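Local coordinates for protein aminofutalosine deaminase (Helicobacter pylori, PDB 7LKK) that deaminates 6-amino-6-deoxyfutalosine in the menaquinone pathway, using a metal-dependent amidohydrolase barrel, and probably also acts on adenosine, at residues L26-E29 with K30-L34; T80-E83 with F84-N87; A192-A195 with P196-V199; H221-S225 with L226-E230; I359-L362 with G363-H367. All coordinates share one frame; numbering follows the deposited sequence.

Contact 1 (L26-E29 with K30-L34)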
# COMPACT_ATOMS: atom_id res chain seq x y z
N LEU A 26 -19.53 12.58 8.94
CA LEU A 26 -20.63 13.09 8.13
C LEU A 26 -20.30 13.07 6.65
O LEU A 26 -21.20 12.92 5.81
CB LEU A 26 -20.99 14.52 8.56
CG LEU A 26 -21.65 14.71 9.92
CD1 LEU A 26 -22.27 16.09 10.00
CD2 LEU A 26 -22.70 13.63 10.17
N CYS A 27 -19.02 13.23 6.31
CA CYS A 27 -18.56 13.29 4.92
C CYS A 27 -19.26 14.41 4.15
O CYS A 27 -19.59 14.26 2.97
CB CYS A 27 -18.73 11.95 4.22
SG CYS A 27 -17.66 10.66 4.90
N ASN A 28 -19.49 15.53 4.82
CA ASN A 28 -19.71 16.76 4.08
C ASN A 28 -18.36 17.30 3.62
O ASN A 28 -17.30 16.79 4.00
CB ASN A 28 -20.48 17.78 4.92
CG ASN A 28 -19.91 17.94 6.33
OD1 ASN A 28 -18.83 17.45 6.64
ND2 ASN A 28 -20.65 18.63 7.19
N GLU A 29 -18.39 18.34 2.79
CA GLU A 29 -17.13 18.88 2.29
C GLU A 29 -16.25 19.40 3.42
O GLU A 29 -15.02 19.43 3.27
CB GLU A 29 -17.39 20.00 1.27
CG GLU A 29 -18.01 19.53 -0.05
CD GLU A 29 -17.20 18.44 -0.75
OE1 GLU A 29 -15.96 18.44 -0.64
OE2 GLU A 29 -17.82 17.60 -1.44
N LYS A 30 -16.85 19.78 4.55
CA LYS A 30 -16.08 20.11 5.75
C LYS A 30 -15.43 18.88 6.37
O LYS A 30 -14.49 19.02 7.16
CB LYS A 30 -16.98 20.80 6.77
CG LYS A 30 -17.22 22.27 6.49
CD LYS A 30 -18.25 22.86 7.43
CE LYS A 30 -17.91 22.58 8.89
NZ LYS A 30 -18.93 23.16 9.81
N CYS A 31 -15.93 17.68 6.05
CA CYS A 31 -15.45 16.43 6.63
C CYS A 31 -15.62 16.43 8.14
O CYS A 31 -14.69 16.14 8.90
CB CYS A 31 -13.99 16.16 6.22
SG CYS A 31 -13.62 14.42 5.95
N GLU A 32 -16.83 16.75 8.58
CA GLU A 32 -17.13 16.87 10.00
C GLU A 32 -17.03 15.52 10.71
O GLU A 32 -17.48 14.49 10.19
CB GLU A 32 -18.53 17.45 10.19
CG GLU A 32 -18.65 18.45 11.32
CD GLU A 32 -19.96 19.21 11.25
OE1 GLU A 32 -20.30 19.69 10.15
OE2 GLU A 32 -20.63 19.33 12.30
N VAL A 33 -16.43 15.53 11.90
CA VAL A 33 -16.34 14.35 12.75
C VAL A 33 -17.08 14.66 14.05
O VAL A 33 -16.80 15.67 14.70
CB VAL A 33 -14.89 13.95 13.04
CG1 VAL A 33 -14.84 12.78 14.01
CG2 VAL A 33 -14.17 13.60 11.74
N LEU A 34 -18.02 13.79 14.41
CA LEU A 34 -18.86 14.00 15.58
C LEU A 34 -18.73 12.81 16.52
O LEU A 34 -18.60 11.66 16.08
CB LEU A 34 -20.32 14.20 15.18
CG LEU A 34 -20.57 15.46 14.34
CD1 LEU A 34 -21.97 15.45 13.74
CD2 LEU A 34 -20.34 16.71 15.18
O HOH W 1 -16.47 13.20 7.78

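Contact 2 (T80-E83 with F84-N87). With FE (Fe (III) ion), chain E; MCF ((8R)-3-(5-S-methyl-5-thio-beta-D-ribofuranosyl)-3,6,7,8-tetrahydroimidazo[4,5-d][1,3]diazepin-8-ol), chain J.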
# COMPACT_ATOMS: atom_id res chain seq x y z
N THR A 80 -14.88 0.55 -11.81
CA THR A 80 -14.33 -0.80 -11.73
C THR A 80 -14.72 -1.56 -12.99
O THR A 80 -15.67 -1.20 -13.69
CB THR A 80 -14.82 -1.54 -10.48
OG1 THR A 80 -14.14 -2.80 -10.38
CG2 THR A 80 -16.31 -1.78 -10.55
N HIS A 81 -13.96 -2.62 -13.27
CA HIS A 81 -14.20 -3.51 -14.41
C HIS A 81 -14.42 -4.92 -13.87
O HIS A 81 -13.47 -5.69 -13.72
CB HIS A 81 -13.03 -3.48 -15.41
CG HIS A 81 -12.71 -2.12 -15.94
ND1 HIS A 81 -13.02 -1.73 -17.22
CD2 HIS A 81 -12.09 -1.07 -15.37
CE1 HIS A 81 -12.61 -0.49 -17.42
NE2 HIS A 81 -12.04 -0.06 -16.30
N PHE A 82 -15.68 -5.26 -13.58
CA PHE A 82 -15.98 -6.57 -13.02
C PHE A 82 -15.66 -7.70 -13.99
O PHE A 82 -15.29 -8.80 -13.56
CB PHE A 82 -17.45 -6.64 -12.60
CG PHE A 82 -17.73 -5.99 -11.27
CD1 PHE A 82 -17.27 -6.55 -10.09
CD2 PHE A 82 -18.47 -4.82 -11.21
CE1 PHE A 82 -17.54 -5.96 -8.88
CE2 PHE A 82 -18.74 -4.22 -9.99
CZ PHE A 82 -18.27 -4.79 -8.83
N GLU A 83 -15.80 -7.45 -15.30
CA GLU A 83 -15.60 -8.51 -16.28
C GLU A 83 -14.18 -9.06 -16.28
O GLU A 83 -13.96 -10.19 -16.72
CB GLU A 83 -15.96 -8.00 -17.68
CG GLU A 83 -17.44 -7.64 -17.85
CD GLU A 83 -17.73 -6.96 -19.18
OE1 GLU A 83 -16.97 -6.05 -19.56
OE2 GLU A 83 -18.72 -7.34 -19.84
N PHE A 84 -13.20 -8.29 -15.79
CA PHE A 84 -11.81 -8.72 -15.74
C PHE A 84 -11.43 -9.30 -14.38
O PHE A 84 -10.25 -9.33 -14.03
CB PHE A 84 -10.88 -7.56 -16.07
CG PHE A 84 -10.91 -7.15 -17.52
CD1 PHE A 84 -10.10 -7.78 -18.45
CD2 PHE A 84 -11.74 -6.13 -17.94
CE1 PHE A 84 -10.13 -7.41 -19.78
CE2 PHE A 84 -11.77 -5.75 -19.27
CZ PHE A 84 -10.96 -6.39 -20.19
N SER A 85 -12.41 -9.78 -13.60
CA SER A 85 -12.15 -10.20 -12.23
C SER A 85 -11.32 -11.48 -12.13
O SER A 85 -10.81 -11.78 -11.05
CB SER A 85 -13.47 -10.38 -11.48
OG SER A 85 -14.10 -9.13 -11.26
N ASN A 86 -11.18 -12.24 -13.22
CA ASN A 86 -10.37 -13.46 -13.18
C ASN A 86 -8.88 -13.16 -13.07
O ASN A 86 -8.12 -14.04 -12.66
CB ASN A 86 -10.62 -14.30 -14.43
CG ASN A 86 -11.75 -15.29 -14.26
OD1 ASN A 86 -12.07 -15.71 -13.15
ND2 ASN A 86 -12.38 -15.67 -15.37
N ASN A 87 -8.46 -11.95 -13.42
CA ASN A 87 -7.04 -11.69 -13.64
C ASN A 87 -6.24 -11.74 -12.35
O ASN A 87 -6.64 -11.20 -11.32
CB ASN A 87 -6.85 -10.32 -14.30
CG ASN A 87 -5.39 -10.02 -14.57
OD1 ASN A 87 -4.68 -10.84 -15.15
ND2 ASN A 87 -4.94 -8.85 -14.14
FE FE E . -10.83 1.52 -16.22
O8 MCF J . -8.99 1.61 -16.89
C8 MCF J . -8.13 0.49 -16.83
C7 MCF J . -6.79 0.74 -17.50
N6 MCF J . -6.94 1.65 -18.62
C5 MCF J . -7.96 1.40 -19.61
N4 MCF J . -8.91 0.30 -19.60
C10 MCF J . -9.14 -0.86 -18.70
C9 MCF J . -8.80 -0.79 -17.36
N1 MCF J . -9.12 -1.95 -16.81
C2 MCF J . -9.67 -2.75 -17.73
N3 MCF J . -9.69 -2.07 -18.88
C1S MCF J . -10.22 -2.65 -20.15
C2S MCF J . -11.10 -1.67 -20.96
O2S MCF J . -12.38 -1.68 -20.51
O4S MCF J . -9.26 -2.94 -20.94
C4S MCF J . -9.87 -2.87 -22.44
C3S MCF J . -11.02 -2.26 -22.37
O3S MCF J . -12.13 -3.26 -22.55
C5S MCF J . -8.92 -2.10 -23.34
S5S MCF J . -9.06 -2.72 -25.04
C6S MCF J . -8.39 -1.48 -26.18
O HOH W 2 -12.21 -6.90 -12.03
O HOH W 3 -12.27 -11.98 -15.95

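Contact 3 (A192-A195 with P196-V199). With MCF ((8R)-3-(5-S-methyl-5-thio-beta-D-ribofuranosyl)-3,6,7,8-tetrahydroimidazo[4,5-d][1,3]diazepin-8-ol), chain J.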
# COMPACT_ATOMS: atom_id res chain seq x y z
N ALA A 192 -20.04 4.81 -21.91
CA ALA A 192 -18.63 5.16 -21.78
C ALA A 192 -17.95 5.14 -23.14
O ALA A 192 -18.23 4.28 -23.98
CB ALA A 192 -17.91 4.21 -20.82
N VAL A 193 -17.07 6.11 -23.35
CA VAL A 193 -16.12 6.11 -24.45
C VAL A 193 -14.78 5.66 -23.88
O VAL A 193 -14.30 6.22 -22.89
CB VAL A 193 -15.99 7.51 -25.08
CG1 VAL A 193 -14.97 7.50 -26.21
CG2 VAL A 193 -17.35 8.00 -25.57
N HIS A 194 -14.19 4.62 -24.47
CA HIS A 194 -13.04 3.98 -23.83
C HIS A 194 -11.89 4.96 -23.65
O HIS A 194 -11.48 5.25 -22.52
CB HIS A 194 -12.57 2.76 -24.62
CG HIS A 194 -11.36 2.12 -24.03
ND1 HIS A 194 -10.10 2.29 -24.55
CD2 HIS A 194 -11.22 1.34 -22.93
CE1 HIS A 194 -9.23 1.63 -23.81
NE2 HIS A 194 -9.88 1.05 -22.82
N ALA A 195 -11.35 5.48 -24.74
CA ALA A 195 -10.13 6.28 -24.67
C ALA A 195 -9.95 7.02 -25.99
O ALA A 195 -10.56 6.65 -27.00
CB ALA A 195 -8.90 5.39 -24.38
N PRO A 196 -9.13 8.07 -26.00
CA PRO A 196 -8.86 8.77 -27.27
C PRO A 196 -8.17 7.91 -28.32
O PRO A 196 -8.37 8.14 -29.51
CB PRO A 196 -7.96 9.94 -26.84
CG PRO A 196 -8.29 10.16 -25.40
CD PRO A 196 -8.59 8.80 -24.84
N TYR A 197 -7.38 6.92 -27.91
CA TYR A 197 -6.65 6.10 -28.87
C TYR A 197 -7.46 4.93 -29.41
O TYR A 197 -7.03 4.28 -30.37
CB TYR A 197 -5.35 5.56 -28.25
CG TYR A 197 -5.55 4.81 -26.95
CD1 TYR A 197 -6.03 3.50 -26.94
CD2 TYR A 197 -5.27 5.41 -25.73
CE1 TYR A 197 -6.22 2.82 -25.75
CE2 TYR A 197 -5.45 4.73 -24.54
CZ TYR A 197 -5.92 3.44 -24.55
OH TYR A 197 -6.11 2.76 -23.37
N SER A 198 -8.62 4.64 -28.82
CA SER A 198 -9.37 3.44 -29.15
C SER A 198 -10.75 3.69 -29.75
O SER A 198 -11.40 2.73 -30.18
CB SER A 198 -9.53 2.55 -27.91
OG SER A 198 -10.26 3.23 -26.90
N VAL A 199 -11.23 4.94 -29.78
CA VAL A 199 -12.56 5.25 -30.28
C VAL A 199 -12.44 6.32 -31.36
O VAL A 199 -11.96 7.43 -31.09
CB VAL A 199 -13.52 5.71 -29.17
CG1 VAL A 199 -14.86 6.08 -29.76
CG2 VAL A 199 -13.68 4.61 -28.13
O8 MCF J . -8.99 1.61 -16.89
C8 MCF J . -8.13 0.49 -16.83
C7 MCF J . -6.79 0.74 -17.50
N6 MCF J . -6.94 1.65 -18.62
C5 MCF J . -7.96 1.40 -19.61
N4 MCF J . -8.91 0.30 -19.60
C10 MCF J . -9.14 -0.86 -18.70
C9 MCF J . -8.80 -0.79 -17.36
N1 MCF J . -9.12 -1.95 -16.81
C2 MCF J . -9.67 -2.75 -17.73
N3 MCF J . -9.69 -2.07 -18.88
C1S MCF J . -10.22 -2.65 -20.15
C2S MCF J . -11.10 -1.67 -20.96
O2S MCF J . -12.38 -1.68 -20.51
O4S MCF J . -9.26 -2.94 -20.94
C4S MCF J . -9.87 -2.87 -22.44
C3S MCF J . -11.02 -2.26 -22.37
O3S MCF J . -12.13 -3.26 -22.55
C5S MCF J . -8.92 -2.10 -23.34
S5S MCF J . -9.06 -2.72 -25.04
C6S MCF J . -8.39 -1.48 -26.18

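Contact 4 (H221-S225 with L226-E230). With FE (Fe (III) ion), chain E; MCF ((8R)-3-(5-S-methyl-5-thio-beta-D-ribofuranosyl)-3,6,7,8-tetrahydroimidazo[4,5-d][1,3]diazepin-8-ol), chain J.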
# COMPACT_ATOMS: atom_id res chain seq x y z
N HIS A 221 -11.64 7.07 -20.16
CA HIS A 221 -10.24 7.08 -19.75
C HIS A 221 -9.51 8.20 -20.49
O HIS A 221 -9.64 8.32 -21.71
CB HIS A 221 -9.57 5.73 -20.05
CG HIS A 221 -10.25 4.57 -19.40
ND1 HIS A 221 -11.15 3.76 -20.06
CD2 HIS A 221 -10.16 4.07 -18.14
CE1 HIS A 221 -11.59 2.82 -19.24
NE2 HIS A 221 -11.00 2.98 -18.07
N PHE A 222 -8.76 9.01 -19.75
CA PHE A 222 -8.15 10.20 -20.33
C PHE A 222 -6.70 10.32 -19.88
O PHE A 222 -6.43 10.38 -18.68
CB PHE A 222 -8.93 11.46 -19.95
CG PHE A 222 -8.49 12.68 -20.69
CD1 PHE A 222 -8.55 12.73 -22.07
CD2 PHE A 222 -8.01 13.79 -20.00
CE1 PHE A 222 -8.14 13.86 -22.75
CE2 PHE A 222 -7.60 14.92 -20.68
CZ PHE A 222 -7.67 14.95 -22.06
N LEU A 223 -5.79 10.37 -20.86
CA LEU A 223 -4.37 10.67 -20.65
C LEU A 223 -3.79 9.87 -19.48
O LEU A 223 -3.26 10.41 -18.50
CB LEU A 223 -4.16 12.18 -20.48
CG LEU A 223 -4.61 13.00 -21.70
CD1 LEU A 223 -4.18 14.46 -21.60
CD2 LEU A 223 -4.09 12.38 -22.99
N GLU A 224 -3.90 8.55 -19.61
CA GLU A 224 -3.45 7.60 -18.61
C GLU A 224 -1.97 7.25 -18.75
O GLU A 224 -1.39 6.67 -17.82
CB GLU A 224 -4.30 6.33 -18.71
CG GLU A 224 -4.09 5.30 -17.62
CD GLU A 224 -4.98 4.10 -17.80
OE1 GLU A 224 -5.72 4.05 -18.81
OE2 GLU A 224 -4.95 3.20 -16.93
N SER A 225 -1.33 7.59 -19.86
CA SER A 225 0.04 7.18 -20.10
C SER A 225 0.77 8.25 -20.90
O SER A 225 0.15 9.10 -21.55
CB SER A 225 0.11 5.84 -20.83
OG SER A 225 -0.45 5.94 -22.13
N LEU A 226 2.10 8.19 -20.85
CA LEU A 226 2.91 9.01 -21.73
C LEU A 226 2.72 8.61 -23.18
O LEU A 226 2.74 9.47 -24.08
CB LEU A 226 4.39 8.90 -21.33
CG LEU A 226 5.39 9.67 -22.20
CD1 LEU A 226 5.02 11.14 -22.30
CD2 LEU A 226 6.81 9.50 -21.66
N GLU A 227 2.53 7.32 -23.44
CA GLU A 227 2.31 6.85 -24.81
C GLU A 227 1.06 7.49 -25.41
O GLU A 227 1.08 7.92 -26.57
CB GLU A 227 2.19 5.32 -24.83
CG GLU A 227 3.47 4.59 -24.42
CD GLU A 227 3.50 4.21 -22.96
OE1 GLU A 227 2.97 4.98 -22.13
OE2 GLU A 227 4.05 3.14 -22.63
N GLU A 228 -0.02 7.56 -24.64
CA GLU A 228 -1.23 8.21 -25.13
C GLU A 228 -1.01 9.71 -25.34
O GLU A 228 -1.50 10.28 -26.33
CB GLU A 228 -2.38 7.97 -24.15
CG GLU A 228 -3.64 8.76 -24.46
CD GLU A 228 -4.70 8.61 -23.39
OE1 GLU A 228 -4.54 7.73 -22.51
OE2 GLU A 228 -5.69 9.37 -23.43
N LEU A 229 -0.26 10.35 -24.44
CA LEU A 229 -0.02 11.78 -24.58
C LEU A 229 0.77 12.09 -25.85
O LEU A 229 0.44 13.04 -26.58
CB LEU A 229 0.71 12.31 -23.35
CG LEU A 229 1.07 13.80 -23.36
CD1 LEU A 229 -0.18 14.66 -23.40
CD2 LEU A 229 1.94 14.15 -22.15
N GLU A 230 1.81 11.30 -26.12
CA GLU A 230 2.61 11.52 -27.33
C GLU A 230 1.79 11.24 -28.58
O GLU A 230 1.96 11.91 -29.61
CB GLU A 230 3.85 10.63 -27.31
CG GLU A 230 4.89 10.98 -26.27
CD GLU A 230 5.91 9.87 -26.08
OE1 GLU A 230 6.71 9.95 -25.13
OE2 GLU A 230 5.90 8.92 -26.89
FE FE E . -10.83 1.52 -16.22
O8 MCF J . -8.99 1.61 -16.89
C8 MCF J . -8.13 0.49 -16.83
C7 MCF J . -6.79 0.74 -17.50
N6 MCF J . -6.94 1.65 -18.62
C5 MCF J . -7.96 1.40 -19.61
N4 MCF J . -8.91 0.30 -19.60
C10 MCF J . -9.14 -0.86 -18.70
C9 MCF J . -8.80 -0.79 -17.36
N1 MCF J . -9.12 -1.95 -16.81
C2 MCF J . -9.67 -2.75 -17.73
N3 MCF J . -9.69 -2.07 -18.88
C1S MCF J . -10.22 -2.65 -20.15
C2S MCF J . -11.10 -1.67 -20.96
O2S MCF J . -12.38 -1.68 -20.51
O4S MCF J . -9.26 -2.94 -20.94
C4S MCF J . -9.87 -2.87 -22.44
C3S MCF J . -11.02 -2.26 -22.37
O3S MCF J . -12.13 -3.26 -22.55
C5S MCF J . -8.92 -2.10 -23.34
S5S MCF J . -9.06 -2.72 -25.04
C6S MCF J . -8.39 -1.48 -26.18
O HOH W 4 -2.92 5.57 -21.99

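Contact 5 (I359-L362 with G363-H367)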
# COMPACT_ATOMS: atom_id res chain seq x y z
N ILE A 359 -9.04 14.11 1.96
CA ILE A 359 -9.27 13.95 0.53
C ILE A 359 -9.62 12.51 0.20
O ILE A 359 -10.53 12.24 -0.60
CB ILE A 359 -8.03 14.44 -0.25
CG1 ILE A 359 -7.92 15.96 -0.16
CG2 ILE A 359 -8.09 13.99 -1.71
CD1 ILE A 359 -6.63 16.51 -0.71
N ALA A 360 -8.94 11.56 0.84
CA ALA A 360 -9.20 10.14 0.58
C ALA A 360 -10.62 9.76 1.00
O ALA A 360 -11.34 9.09 0.26
CB ALA A 360 -8.17 9.28 1.30
N LEU A 361 -11.04 10.20 2.19
CA LEU A 361 -12.36 9.86 2.69
C LEU A 361 -13.46 10.47 1.82
O LEU A 361 -14.41 9.78 1.43
CB LEU A 361 -12.52 10.30 4.14
CG LEU A 361 -13.88 10.06 4.79
CD1 LEU A 361 -14.26 8.59 4.71
CD2 LEU A 361 -13.90 10.54 6.24
N LEU A 362 -13.35 11.77 1.52
CA LEU A 362 -14.32 12.40 0.64
C LEU A 362 -14.26 11.83 -0.76
O LEU A 362 -15.29 11.75 -1.45
CB LEU A 362 -14.10 13.92 0.61
CG LEU A 362 -14.33 14.66 1.93
CD1 LEU A 362 -14.19 16.16 1.74
CD2 LEU A 362 -15.69 14.31 2.51
N GLY A 363 -13.07 11.42 -1.21
CA GLY A 363 -12.94 10.76 -2.50
C GLY A 363 -13.65 9.43 -2.57
O GLY A 363 -13.98 8.97 -3.67
N ALA A 364 -13.88 8.79 -1.43
CA ALA A 364 -14.56 7.50 -1.38
C ALA A 364 -16.04 7.62 -1.02
O ALA A 364 -16.74 6.60 -1.01
CB ALA A 364 -13.87 6.57 -0.37
N THR A 365 -16.52 8.82 -0.69
CA THR A 365 -17.91 8.98 -0.28
C THR A 365 -18.61 10.06 -1.10
O THR A 365 -19.15 9.77 -2.17
CB THR A 365 -17.99 9.30 1.22
OG1 THR A 365 -17.22 10.47 1.51
CG2 THR A 365 -17.45 8.13 2.05
N ARG A 366 -18.59 11.30 -0.60
CA ARG A 366 -19.41 12.35 -1.19
C ARG A 366 -19.06 12.62 -2.65
O ARG A 366 -19.95 12.79 -3.49
CB ARG A 366 -19.27 13.64 -0.37
CG ARG A 366 -20.24 14.74 -0.77
CD ARG A 366 -20.15 15.93 0.17
NE ARG A 366 -21.31 16.80 0.04
CZ ARG A 366 -21.42 17.77 -0.86
NH1 ARG A 366 -20.43 18.00 -1.71
NH2 ARG A 366 -22.51 18.52 -0.91
N HIS A 367 -17.76 12.64 -2.97
CA HIS A 367 -17.36 12.98 -4.34
C HIS A 367 -17.79 11.91 -5.33
O HIS A 367 -18.28 12.22 -6.42
CB HIS A 367 -15.84 13.19 -4.40
CG HIS A 367 -15.37 14.40 -3.65
ND1 HIS A 367 -14.06 14.83 -3.66
CD2 HIS A 367 -16.04 15.27 -2.85
CE1 HIS A 367 -13.94 15.91 -2.91
NE2 HIS A 367 -15.13 16.20 -2.41

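Contact 1 (L26-E29 with K30-L34)
The carbonyl oxygen E32 O is gripped twice: L26 N donates to it over 3.1 Å, and a water that also accepts from C27 N donates to it, bridging the two arms of a hairpin loop. At the tip, residues N28 to C31 form a type I beta turn closed by C31 N to N28 O at 2.6 Å. The side chain of N28 folds back toward E32. With CG set between its own backbone N and carbonyl carbon (chi1 47°), OD1 receives E32 N at 2.9 Å, in the carbonyl plane and along a nearly straight N-H. At the other end ND2 donates to E32 OE1 at 3.2 Å, on the anti side but 33° out of the carboxylate plane, while OE1 lies in the plane of the N28 amide. Both ends of one amide thus hold E32, whose carboxylate also has a long salt bridge to K30. L26 CD1 meets L34 CD1 at 3.8 Å, an apolar contact beside the polar ones. The loop joins antiparallel strands 23-25 and 33-34; C27 and C31 face helix 353-364, C31 also touches helix 401-408, and the E29 carboxylate reaches R366 (salt bridge) and H367 (hydrogen bond) at the start of helix 366-371.

Contact 2 (T80-E83 with F84-N87)
F84 packs an edge of its ring against H81, CD2 lying 3.9 Å from H81 CB near the plane of the phenyl group. The inhibitor approaches the ring obliquely, F84 CE2 lying 3.6 Å from C1S of the ribosyl group. With CG beside the backbone N (chi1 -71°), the phenyl turns its CD2 edge to H81 CB, and both residues border the ligand. The imidazole of H81 does two jobs: NE2 binds the iron at 2.0 Å, while one face lies under the fused ring of the inhibitor, N1 sitting 3.4 Å above its centre. E83, between them in sequence, has an extended side chain whose carboxylate takes the backbone N-H groups of N138 and H139. The backbone turn that brings the three together is bonded lightly; F84 N to H81 O, at 3.3 Å, is weak. A firmer hold comes from the next residue, where S85 OG donates to F82 O at 2.6 Å, at the edge of the F82 ring. F82 and S85 back onto helix 115-127. With H79, H81 forms the His-X-His pair at the C-terminal end of the first barrel strand in metal-dependent amidohydrolases, and the short 3-10 turn after it carries F84 to the wall of the nucleoside pocket.

Contact 3 (A192-A195 with P196-V199)
H194 and S198 meet in the loop that follows strand 187-193 of the amidohydrolase barrel, at the ligand-bearing end. The hydroxyl of S198 lies in the plane of the imidazole, at its edge, with OG only 2.5 Å from ND1; the pair is a short hydrogen bond in which either group could be the donor. S198 holds OG between its own N and carbonyl carbon (chi1 62°), which points the hydroxyl back across the turn to the histidine. Y197 approaches H194 differently. The two rings are steeply inclined, their planes 79° apart and their centroids 5.6 Å from each other, in an oblique pairing that brings Y197 OH to 3.3 Å from H194 CE1. The phenol ring presents a face to A195, whose CB stands 3.7 Å from the ring centroid in a CH-pi contact, displaced a little toward the rim. Y197 is also stacked with F239. V193 CG1 also touches V199 CG2 at 3.7 Å. The backbone adds weak bonds alone: S198 N and V199 N both reach toward A195 O. The imidazole is thus gripped through ND1 by the serine and bordered by the tyrosine, which would limit its rotation. Its remaining nitrogen then faces the bound inhibitor, H194 NE2 donating a weak hydrogen bond to N4 of the fused ring system at 3.4 Å.

Contact 4 (H221-S225 with L226-E230)
After strand 218-222 the chain turns at L223 in a left-handed conformation (phi 47°, psi 58°) that offers L223 N and E224 N together to E228, in the first turn of helix 226-234. The carboxylate of E228 accepts both: L223 N to OE2 at 2.8 Å and E224 N to OE1 at 3.1 Å, each donor lying above the carboxylate plane. E228 can reach them because its chain leaves the helix anti to the backbone N (chi1 172°) and stays extended. Alongside, L223 CD2 rests 3.4 Å from E228 OE2, the leucine and glutamate side chains crossing at about a right angle. S225 is the N-cap of the helix: its OG accepts E228 N at 3.0 Å, while S225 O takes L229 N as the first helical bond. A water bridges the hydroxyl of S225 and E228 OE1, so this oxygen has two partners. The helix N-terminus and the two N-H groups would probably favour the charged form of E228. The strand end gives H221 and the turn E224 to the active site. H221 NE2 binds the iron at 2.4 Å, with one ring face under C5 of the inhibitor, and E224 OE1 accepts the inhibitor's N6 at 2.7 Å in a nearly straight bond. ND1 of H221 is bonded to H194 O. The segment thus runs from strand 218-222 into helix 226-234, with F222 packed on helix 259-264, S225 and E227 on helix 96-106, and E228 against P196 of the preceding strand's loop.

Contact 5 (I359-L362 with G363-H367)
G363 N donates to I359 O at 2.7 Å, an i to i-4 helical bond. A364 N is shared: it gives a bond to L361 O at 3.1 Å, coming from well above that carbonyl plane, and a weak one to A360 O. T365 stands at the N-cap position of helix 366-371, though its side chain makes no capping bond. Its backbone N keeps a weak bond to L362 O, and its hydroxyl OG1 donates to L361 O at 2.9 Å. A chi1 of 57° turns the hydroxyl back to this carbonyl, which it meets from the face opposite to A364 N, so that L361 O is held from both faces. T365 CG2 meanwhile rests 4.2 Å from L361 CD1, and the side chains of A364 and T365 also reach strand 69-80. R366 starts the next helix and leads its side chain away to E29 and E378. H367 returns to the first helix: its N bonds L362 O at 3.0 Å, and the imidazole lies across L362, whose CB is 4.0 Å from the ring centroid and over its face in a CH-pi contact. Thus L362 O passes to the following helix, and L361 O to A364 N and the T365 hydroxyl. Since ND1 of H367 is bonded to V323 O and NE2 to E29 OE1, both nitrogens seem to donate, consistent with a positively charged ring.

Contacts 2, 3 and 4 surround one site: all three touch the inhibitor, and contacts 2 and 4 share the iron, H81 NE2 and H221 NE2 standing 3.7 Å apart. Contacts 3 and 4 arise on neighbouring barrel strands and are joined directly by a probable hydrogen bond, H194 O to H221 ND1 at 2.9 Å, which would help to orient a metal ligand. Contacts 1 and 5 form a second cluster away from this chemistry, with centres about 10 Å apart and a salt bridge between E29 OE2 and R366 NH1 at 2.7 Å. The centres of contacts 1 and 2 are about 33 Å apart, whereas contact 5 comes within about 12 Å of contact 2 at the nearest atoms.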